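Local coordinates for protein biliverdin reductase (Synechocystis sp., PDB 5B3T) that probably reduces biliverdin to bilirubin with NAD(P)H, as a Rossmann-fold enzyme of the Gfo/Idh/MocA family that binds NADP(+), at residues Y225-F228 against L232-E235. Numbering follows the deposited sequence.
Sequences YLQF and LKAE
Phe228 and Leu232 send their side chains out in the same direction, one alongside the other, with Leu232 CD2 set over one face of the Phe228 ring, 4.2 Å from its centroid, which qualifies as a CH-pi contact. Leu232 CG stands anti to the backbone N (chi1 172°), directing the isobutyl group to the ring, and the second torsion turns CD2 over its face. Ala234 CB meets the same ring at its edge, 3.8 Å from Phe228 CE1. Replacing Phe228 by an alanine would probably leave Leu232 CD2 and Ala234 CB without their shared partner and open a gap on this buried face, where Leu226 also lies.

The opposite face carries Tyr225, Gln227, Lys233 and Glu235. Glu235 CG comes up to the Tyr225 ring in its plane, 3.7 Å from CD1, while the carboxylate is turned 83° from that ring. Bends along the Lys233 chain bring its CD to 3.3 Å from Leu226 O; its NZ stops 4.1 Å from Gln227 CG and OE1, too far for a hydrogen bond.

Beneath these side chains, reciprocal hydrogen bonds pair Leu226 N with Ala234 O (2.8 Å, 177° at the hydrogen) and Ala234 N with Leu226 O; next to the turn, Phe228 N bonds to O of the loop residue Leu232 (2.8 Å). Dispersion and CH-pi contact thus serve the buried face of this hairpin, whereas the partly exposed one keeps its charges, Glu235 being satisfied by strand 153-163 through an OE1 salt bridge to Arg157 and an OE2 hydrogen bond to Tyr155.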
ATOM      1  N   TYR A 225     -16.775  -8.397  -5.347  1.00 18.65           N
ATOM      2  CA  TYR A 225     -17.381  -8.065  -6.629  1.00 19.74           C
ATOM      3  C   TYR A 225     -18.029  -6.694  -6.506  1.00 20.79           C
ATOM      4  O   TYR A 225     -18.963  -6.511  -5.715  1.00 20.39           O
ATOM      5  CB  TYR A 225     -18.386  -9.142  -7.043  1.00 20.92           C
ATOM      6  CG  TYR A 225     -17.758 -10.519  -7.060  1.00 21.17           C
ATOM      7  CD1 TYR A 225     -16.826 -10.866  -8.030  1.00 20.82           C
ATOM      8  CD2 TYR A 225     -18.073 -11.461  -6.090  1.00 23.53           C
ATOM      9  CE1 TYR A 225     -16.236 -12.118  -8.043  1.00 21.09           C
ATOM     10  CE2 TYR A 225     -17.489 -12.718  -6.095  1.00 23.39           C
ATOM     11  CZ  TYR A 225     -16.572 -13.039  -7.075  1.00 22.08           C
ATOM     12  OH  TYR A 225     -15.988 -14.285  -7.086  1.00 21.78           O
ATOM     13  N   LEU A 226     -17.520  -5.733  -7.272  1.00 19.15           N
ATOM     14  CA  LEU A 226     -17.829  -4.324  -7.089  1.00 20.06           C
ATOM     15  C   LEU A 226     -18.590  -3.784  -8.289  1.00 21.12           C
ATOM     16  O   LEU A 226     -18.300  -4.139  -9.436  1.00 20.48           O
ATOM     17  CB  LEU A 226     -16.553  -3.500  -6.897  1.00 17.57           C
ATOM     18  CG  LEU A 226     -15.537  -3.955  -5.849  1.00 20.24           C
ATOM     19  CD1 LEU A 226     -14.319  -3.047  -5.877  1.00 19.39           C
ATOM     20  CD2 LEU A 226     -16.153  -3.973  -4.462  1.00 22.14           C
ATOM     21  N   GLN A 227     -19.554  -2.911  -8.016  1.00 21.52           N
ATOM     22  CA  GLN A 227     -20.241  -2.151  -9.050  1.00 21.94           C
ATOM     23  C   GLN A 227     -19.973  -0.672  -8.818  1.00 23.02           C
ATOM     24  O   GLN A 227     -20.265  -0.145  -7.739  1.00 23.25           O
ATOM     25  CB  GLN A 227     -21.740  -2.450  -9.062  1.00 25.41           C
ATOM     26  CG  GLN A 227     -22.045  -3.903  -9.377  1.00 28.65           C
ATOM     27  CD  GLN A 227     -23.526  -4.185  -9.495  1.00 35.97           C
ATOM     28  OE1 GLN A 227     -24.024  -5.172  -8.957  1.00 37.21           O
ATOM     29  NE2 GLN A 227     -24.238  -3.321 -10.205  1.00 34.34           N
ATOM     30  N   PHE A 228     -19.406  -0.016  -9.822  1.00 19.58           N
ATOM     31  CA  PHE A 228     -19.089   1.400  -9.756  1.00 20.60           C
ATOM     32  C   PHE A 228     -20.228   2.227 -10.332  1.00 24.65           C
ATOM     33  O   PHE A 228     -21.121   1.718 -11.015  1.00 23.44           O
ATOM     34  CB  PHE A 228     -17.795   1.711 -10.507  1.00 19.06           C
ATOM     35  CG  PHE A 228     -16.565   1.178  -9.840  1.00 20.48           C
ATOM     36  CD1 PHE A 228     -16.289  -0.180  -9.857  1.00 18.75           C
ATOM     37  CD2 PHE A 228     -15.676   2.031  -9.208  1.00 19.92           C
ATOM     38  CE1 PHE A 228     -15.155  -0.680  -9.250  1.00 17.64           C
ATOM     39  CE2 PHE A 228     -14.535   1.537  -8.597  1.00 18.35           C
ATOM     40  CZ  PHE A 228     -14.276   0.177  -8.619  1.00 18.03           C
ATOM     41  N   LEU A 232     -18.966   0.359 -14.172  1.00 19.15           N
ATOM     42  CA  LEU A 232     -17.939  -0.676 -14.155  1.00 19.63           C
ATOM     43  C   LEU A 232     -18.287  -1.786 -13.173  1.00 18.63           C
ATOM     44  O   LEU A 232     -18.662  -1.526 -12.025  1.00 19.61           O
ATOM     45  CB  LEU A 232     -16.582  -0.073 -13.794  1.00 18.51           C
ATOM     46  CG  LEU A 232     -15.452  -1.078 -13.542  1.00 18.97           C
ATOM     47  CD1 LEU A 232     -15.152  -1.901 -14.787  1.00 16.80           C
ATOM     48  CD2 LEU A 232     -14.204  -0.368 -13.055  1.00 18.50           C
ATOM     49  N   LYS A 233     -18.174  -3.026 -13.638  1.00 18.73           N
ATOM     50  CA  LYS A 233     -18.222  -4.204 -12.783  1.00 18.96           C
ATOM     51  C   LYS A 233     -16.802  -4.737 -12.636  1.00 19.39           C
ATOM     52  O   LYS A 233     -16.156  -5.072 -13.635  1.00 18.36           O
ATOM     53  CB  LYS A 233     -19.141  -5.273 -13.369  1.00 20.09           C
ATOM     54  CG  LYS A 233     -18.936  -6.653 -12.767  1.00 22.32           C
ATOM     55  CD  LYS A 233     -19.329  -6.676 -11.301  1.00 24.51           C
ATOM     56  CE  LYS A 233     -19.998  -7.987 -10.948  1.00 33.23           C
ATOM     57  NZ  LYS A 233     -21.057  -7.826  -9.916  1.00 30.84           N
ATOM     58  N   ALA A 234     -16.317  -4.807 -11.400  1.00 17.52           N
ATOM     59  CA  ALA A 234     -14.948  -5.217 -11.127  1.00 16.97           C
ATOM     60  C   ALA A 234     -14.937  -6.426 -10.205  1.00 17.99           C
ATOM     61  O   ALA A 234     -15.736  -6.516  -9.268  1.00 18.67           O
ATOM     62  CB  ALA A 234     -14.140  -4.077 -10.500  1.00 15.72           C
ATOM     63  N   GLU A 235     -14.028  -7.354 -10.483  1.00 15.67           N
ATOM     64  CA  GLU A 235     -13.783  -8.509  -9.636  1.00 16.50           C
ATOM     65  C   GLU A 235     -12.405  -8.353  -9.011  1.00 16.19           C
ATOM     66  O   GLU A 235     -11.431  -8.073  -9.718  1.00 14.15           O
ATOM     67  CB  GLU A 235     -13.867  -9.807 -10.444  1.00 17.92           C
ATOM     68  CG  GLU A 235     -15.164  -9.965 -11.224  1.00 18.40           C
ATOM     69  CD  GLU A 235     -15.101 -11.096 -12.231  1.00 19.77           C
ATOM     70  OE1 GLU A 235     -13.986 -11.581 -12.510  1.00 19.83           O
ATOM     71  OE2 GLU A 235     -16.163 -11.492 -12.754  1.00 19.42           O
TER